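Local coordinates for protein uricase (Arthrobacter globiformis, PDB 2YZC) that catalyses the oxidation of uric acid to 5-hydroxyisourate with molecular oxygen, a step of purine breakdown, and is held here with allantoate bound, at residues L42-Q47 and E86-R91; R207-K212 and I234-E239. One frame throughout, in Å; residues are numbered along the deposited sequence.

Contact 1: residues L42-Q47 and E86-R91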
loop_
_atom_site.group_PDB
_atom_site.type_symbol
_atom_site.label_atom_id
_atom_site.label_comp_id
_atom_site.label_asym_id
_atom_site.label_seq_id
_atom_site.Cartn_x
_atom_site.Cartn_y
_atom_site.Cartn_z
ATOM N N LEU A 42 -19.677 3.470 -2.653
ATOM C CA LEU A 42 -19.487 2.495 -1.575
ATOM C C LEU A 42 -18.617 1.278 -1.913
ATOM O O LEU A 42 -18.485 0.892 -3.074
ATOM C CB LEU A 42 -20.848 1.950 -1.114
ATOM C CG LEU A 42 -21.946 2.892 -0.618
ATOM C CD1 LEU A 42 -23.221 2.085 -0.346
ATOM C CD2 LEU A 42 -21.485 3.602 0.640
ATOM N N ASN A 43 -18.039 0.682 -0.868
ATOM C CA ASN A 43 -17.243 -0.542 -0.975
ATOM C C ASN A 43 -18.015 -1.462 -0.025
ATOM O O ASN A 43 -17.880 -1.353 1.197
ATOM C CB ASN A 43 -15.818 -0.326 -0.451
ATOM C CG ASN A 43 -14.912 -1.516 -0.718
ATOM O OD1 ASN A 43 -13.879 -1.692 -0.059
ATOM N ND2 ASN A 43 -15.283 -2.333 -1.693
ATOM N N VAL A 44 -18.813 -2.365 -0.592
ATOM C CA VAL A 44 -19.683 -3.252 0.187
ATOM C C VAL A 44 -19.234 -4.699 0.381
ATOM O O VAL A 44 -18.727 -5.340 -0.533
ATOM C CB VAL A 44 -21.100 -3.278 -0.451
ATOM C CG1 VAL A 44 -22.072 -4.059 0.423
ATOM C CG2 VAL A 44 -21.591 -1.841 -0.673
ATOM N N THR A 45 -19.449 -5.208 1.589
ATOM C CA THR A 45 -19.101 -6.582 1.914
ATOM C C THR A 45 -20.327 -7.253 2.526
ATOM O O THR A 45 -20.972 -6.693 3.416
ATOM C CB THR A 45 -17.931 -6.644 2.909
ATOM O OG1 THR A 45 -16.727 -6.209 2.256
ATOM C CG2 THR A 45 -17.744 -8.073 3.429
ATOM N N SER A 46 -20.634 -8.453 2.044
ATOM C CA SER A 46 -21.783 -9.221 2.516
ATOM C C SER A 46 -21.363 -10.620 2.949
ATOM O O SER A 46 -20.690 -11.326 2.201
ATOM C CB SER A 46 -22.820 -9.333 1.391
ATOM O OG SER A 46 -23.834 -10.285 1.688
ATOM N N GLN A 47 -21.745 -11.015 4.160
ATOM C CA GLN A 47 -21.429 -12.355 4.648
ATOM C C GLN A 47 -22.604 -12.933 5.426
ATOM O O GLN A 47 -23.211 -12.261 6.262
ATOM C CB GLN A 47 -20.167 -12.350 5.509
ATOM C CG GLN A 47 -18.891 -12.214 4.680
ATOM C CD GLN A 47 -17.644 -12.252 5.525
ATOM O OE1 GLN A 47 -16.818 -13.158 5.398
ATOM N NE2 GLN A 47 -17.498 -11.270 6.400
ATOM N N GLU A 86 -26.299 3.050 5.854
ATOM C CA GLU A 86 -26.855 2.138 6.847
ATOM C C GLU A 86 -28.188 1.544 6.394
ATOM O O GLU A 86 -28.447 0.359 6.594
ATOM C CB GLU A 86 -27.018 2.847 8.196
ATOM C CG GLU A 86 -25.694 3.177 8.864
ATOM C CD GLU A 86 -25.185 4.579 8.548
ATOM O OE1 GLU A 86 -25.419 5.079 7.424
ATOM O OE2 GLU A 86 -24.535 5.179 9.434
ATOM N N GLU A 87 -29.037 2.358 5.782
ATOM C CA GLU A 87 -30.325 1.861 5.316
ATOM C C GLU A 87 -30.160 0.889 4.152
ATOM O O GLU A 87 -30.965 -0.025 3.974
ATOM C CB GLU A 87 -31.226 3.037 4.938
ATOM C CG GLU A 87 -31.642 3.840 6.163
ATOM C CD GLU A 87 -32.259 5.173 5.818
ATOM O OE1 GLU A 87 -33.385 5.190 5.277
ATOM O OE2 GLU A 87 -31.610 6.206 6.085
ATOM N N PHE A 88 -29.106 1.075 3.366
ATOM C CA PHE A 88 -28.843 0.176 2.250
ATOM C C PHE A 88 -28.462 -1.182 2.833
ATOM O O PHE A 88 -28.946 -2.220 2.385
ATOM C CB PHE A 88 -27.691 0.707 1.392
ATOM C CG PHE A 88 -27.405 -0.128 0.170
ATOM C CD1 PHE A 88 -28.397 -0.362 -0.781
ATOM C CD2 PHE A 88 -26.136 -0.661 -0.042
ATOM C CE1 PHE A 88 -28.129 -1.118 -1.930
ATOM C CE2 PHE A 88 -25.856 -1.417 -1.185
ATOM C CZ PHE A 88 -26.858 -1.644 -2.133
ATOM N N LEU A 89 -27.596 -1.171 3.844
ATOM C CA LEU A 89 -27.164 -2.415 4.464
ATOM C C LEU A 89 -28.337 -3.131 5.135
ATOM O O LEU A 89 -28.430 -4.362 5.092
ATOM C CB LEU A 89 -26.058 -2.145 5.492
ATOM C CG LEU A 89 -24.741 -1.559 4.968
ATOM C CD1 LEU A 89 -23.787 -1.344 6.136
ATOM C CD2 LEU A 89 -24.118 -2.492 3.938
ATOM N N LEU A 90 -29.229 -2.362 5.754
ATOM C CA LEU A 90 -30.393 -2.941 6.424
ATOM C C LEU A 90 -31.277 -3.691 5.430
ATOM O O LEU A 90 -31.803 -4.768 5.734
ATOM C CB LEU A 90 -31.197 -1.843 7.131
ATOM C CG LEU A 90 -30.596 -1.334 8.451
ATOM C CD1 LEU A 90 -31.260 -0.031 8.879
ATOM C CD2 LEU A 90 -30.779 -2.404 9.522
ATOM N N ARG A 91 -31.432 -3.135 4.236
ATOM C CA ARG A 91 -32.243 -3.798 3.232
ATOM C C ARG A 91 -31.602 -5.128 2.840
ATOM O O ARG A 91 -32.281 -6.154 2.756
ATOM C CB ARG A 91 -32.405 -2.917 1.994
ATOM C CG ARG A 91 -33.339 -3.542 0.973
ATOM C CD ARG A 91 -33.467 -2.736 -0.303
ATOM N NE ARG A 91 -34.326 -3.447 -1.246
ATOM C CZ ARG A 91 -34.515 -3.096 -2.513
ATOM N NH1 ARG A 91 -33.903 -2.033 -3.010
ATOM N NH2 ARG A 91 -35.320 -3.817 -3.283
#

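Contact 2: residues R207-K212 and I234-E239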
loop_
_atom_site.group_PDB
_atom_site.type_symbol
_atom_site.label_atom_id
_atom_site.label_comp_id
_atom_site.label_asym_id
_atom_site.label_seq_id
_atom_site.Cartn_x
_atom_site.Cartn_y
_atom_site.Cartn_z
ATOM N N ARG A 207 -18.569 13.387 14.048
ATOM C CA ARG A 207 -17.303 13.849 13.476
ATOM C C ARG A 207 -16.919 15.198 14.092
ATOM O O ARG A 207 -15.781 15.400 14.520
ATOM C CB ARG A 207 -17.437 13.991 11.954
ATOM C CG ARG A 207 -16.253 14.659 11.272
ATOM C CD ARG A 207 -16.497 14.785 9.772
ATOM N NE ARG A 207 -15.407 15.472 9.089
ATOM C CZ ARG A 207 -15.139 16.768 9.210
ATOM N NH1 ARG A 207 -15.887 17.538 9.989
ATOM N NH2 ARG A 207 -14.114 17.297 8.553
ATOM N N GLY A 208 -17.875 16.118 14.136
ATOM C CA GLY A 208 -17.611 17.433 14.698
ATOM C C GLY A 208 -17.253 17.405 16.177
ATOM O O GLY A 208 -16.392 18.162 16.627
ATOM N N LEU A 209 -17.912 16.541 16.943
ATOM C CA LEU A 209 -17.642 16.439 18.377
ATOM C C LEU A 209 -16.243 15.884 18.642
ATOM O O LEU A 209 -15.555 16.315 19.572
ATOM C CB LEU A 209 -18.687 15.550 19.049
ATOM C CG LEU A 209 -20.122 16.079 19.015
ATOM C CD1 LEU A 209 -21.088 15.009 19.502
ATOM C CD2 LEU A 209 -20.217 17.331 19.874
ATOM N N LEU A 210 -15.827 14.922 17.826
ATOM C CA LEU A 210 -14.503 14.322 17.976
ATOM C C LEU A 210 -13.427 15.353 17.656
ATOM O O LEU A 210 -12.452 15.497 18.391
ATOM C CB LEU A 210 -14.349 13.118 17.043
ATOM C CG LEU A 210 -15.224 11.893 17.327
ATOM C CD1 LEU A 210 -15.049 10.869 16.218
ATOM C CD2 LEU A 210 -14.837 11.284 18.671
ATOM N N LEU A 211 -13.615 16.068 16.552
ATOM C CA LEU A 211 -12.658 17.084 16.127
ATOM C C LEU A 211 -12.565 18.194 17.168
ATOM O O LEU A 211 -11.474 18.672 17.484
ATOM C CB LEU A 211 -13.088 17.664 14.779
ATOM C CG LEU A 211 -12.292 17.329 13.509
ATOM C CD1 LEU A 211 -11.539 16.020 13.647
ATOM C CD2 LEU A 211 -13.254 17.298 12.327
ATOM N N LYS A 212 -13.718 18.591 17.701
ATOM C CA LYS A 212 -13.787 19.650 18.703
ATOM C C LYS A 212 -13.071 19.274 19.994
ATOM O O LYS A 212 -12.299 20.067 20.535
ATOM C CB LYS A 212 -15.247 19.991 19.010
ATOM C CG LYS A 212 -15.428 21.043 20.102
ATOM C CD LYS A 212 -16.905 21.280 20.393
ATOM C CE LYS A 212 -17.103 22.261 21.541
ATOM N NZ LYS A 212 -16.532 23.602 21.233
ATOM N N ILE A 234 -21.044 10.374 23.665
ATOM C CA ILE A 234 -22.067 9.710 24.468
ATOM C C ILE A 234 -23.010 10.703 25.143
ATOM O O ILE A 234 -24.218 10.468 25.218
ATOM C CB ILE A 234 -21.443 8.818 25.562
ATOM C CG1 ILE A 234 -20.475 7.808 24.939
ATOM C CG2 ILE A 234 -22.551 8.081 26.321
ATOM C CD1 ILE A 234 -21.112 6.863 23.947
ATOM N N GLU A 235 -22.464 11.807 25.637
ATOM C CA GLU A 235 -23.284 12.811 26.308
ATOM C C GLU A 235 -24.228 13.529 25.354
ATOM O O GLU A 235 -25.298 13.993 25.755
ATOM C CB GLU A 235 -22.395 13.840 27.012
ATOM C CG GLU A 235 -21.716 13.313 28.264
ATOM C CD GLU A 235 -20.848 14.357 28.934
ATOM O OE1 GLU A 235 -20.368 14.102 30.059
ATOM O OE2 GLU A 235 -20.641 15.433 28.334
ATOM N N THR A 236 -23.840 13.608 24.086
ATOM C CA THR A 236 -24.648 14.299 23.092
ATOM C C THR A 236 -25.672 13.422 22.372
ATOM O O THR A 236 -26.737 13.904 21.980
ATOM C CB THR A 236 -23.744 14.958 22.023
ATOM O OG1 THR A 236 -22.817 15.847 22.663
ATOM C CG2 THR A 236 -24.579 15.743 21.018
ATOM N N HIS A 237 -25.365 12.141 22.202
ATOM C CA HIS A 237 -26.275 11.262 21.476
ATOM C C HIS A 237 -26.837 10.072 22.236
ATOM O O HIS A 237 -26.158 9.068 22.421
ATOM C CB HIS A 237 -25.596 10.771 20.197
ATOM C CG HIS A 237 -25.349 11.857 19.200
ATOM N ND1 HIS A 237 -24.170 12.569 19.150
ATOM C CD2 HIS A 237 -26.146 12.381 18.241
ATOM C CE1 HIS A 237 -24.252 13.485 18.202
ATOM N NE2 HIS A 237 -25.442 13.392 17.636
ATOM N N PRO A 238 -28.107 10.166 22.662
ATOM C CA PRO A 238 -28.795 9.105 23.407
ATOM C C PRO A 238 -28.843 7.779 22.650
ATOM O O PRO A 238 -28.906 6.713 23.262
ATOM C CB PRO A 238 -30.193 9.688 23.626
ATOM C CG PRO A 238 -29.945 11.163 23.671
ATOM C CD PRO A 238 -28.977 11.349 22.523
ATOM N N GLU A 239 -28.812 7.845 21.321
ATOM C CA GLU A 239 -28.868 6.633 20.515
ATOM C C GLU A 239 -27.558 5.855 20.469
ATOM O O GLU A 239 -27.505 4.768 19.897
ATOM C CB GLU A 239 -29.324 6.949 19.084
ATOM C CG GLU A 239 -28.692 8.184 18.469
ATOM C CD GLU A 239 -29.343 9.462 18.962
ATOM O OE1 GLU A 239 -30.569 9.615 18.759
ATOM O OE2 GLU A 239 -28.636 10.309 19.549
#

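Contact 1: residues L42-Q47 and E86-R91
F88 of the helix lies against L42 and V44 of the strand and gives up more surface to the contact than any other residue. Its CG is anti to the backbone N (chi1 -177°), which carries the ring out from the helix toward the sheet. V44 meets this ring at its edge, near the ring plane, with V44 CG2 4.3 Å from F88 CE2. L42 comes in obliquely, L42 CD1 4.0 Å from F88 CD2, and the two side chains pass alongside, pointing opposite ways. The other methyl of V44 works separately: V44 CG1 reaches L89 CD2 at 4.4 Å. One valine thus spans two successive helix residues, one branch to each. L89 leaves the backbone at an angle to the strand, and its CD2 tip makes the touch.

All four residues are buried, and no hydrogen bond crosses between the segments. The contact is apolar packing of a helix on a sheet. The local axes come within 10.8 Å and run in the same general direction, 28° from parallel.

The V44 side chain is about 8 Å from that of K22, which lines the allantoate pocket and is probably part of the charge relay. Strand 38-50 is paired with strands 13-31 and 103-117. On the helix side, F82 meets the F88 ring. L89 and E86 touch A135 of strand 131-140, and E86 and L90 go on to I146 of strand 143-157, so helix 85-99 spans several strands.

Contact 2: residues R207-K212 and I234-E239
L209 carries the whole contact from its helix, meeting T236 and H237 at the end of helix 222-236. Two residues before it, R207 makes a salt bridge with E131, and L211 CD2 sits over one face of its guanidinium. L209 then points toward the other helix end. The ends of L209 and T236 meet head on: L209 CD1 lies 3.7 Å from both T236 CB and T236 OG1, and L209 CD2 is 4.1 Å from T236 OG1. That hydroxyl is beside the backbone N (chi1 -57°) and hydrogen-bonds to A232 O one turn back, so its polar need is met within its own helix. L209 CD1 also lies at the edge of the H237 ring, in its plane. H237 is the first residue to leave helical geometry, and its side chain also packs on V202 and S205 of helix 199-216. Next along, L210 faces inward to M229, V233 and I243, while L211 packs on L153 and V155. K212 ends the segment at the surface, salt-bridged to E216.

This is packing between the paired helices that lie on the antiparallel sheet in the tunnelling fold (T-fold) of uricases, away from the ligand pocket and the catalytic residues.

From the N terminus, strands 13-31 and 38-50 come first, and helices 67-78 and 85-99 follow. Contact 1 closes that excursion by bringing helix 85-99 back onto strand 38-50. The chain then runs through further strands to 182-192 before helices 199-216 and 222-236. Contact 2 closes a shorter loop, made of the end of helix 199-216, the turn and most of helix 222-236, just before strand 240-254. The loops are in series and neither nest nor cross. The centres of contacts 1 and 2 are about 24 Å apart. The strand-strand-helix-helix order recurs, consistent with two T-fold units joined in one sheet. Contact 1 ties a helix to the sheet; contact 2 ties one helix to the end of the next. Residues of both segment pairs also reach the second subunit.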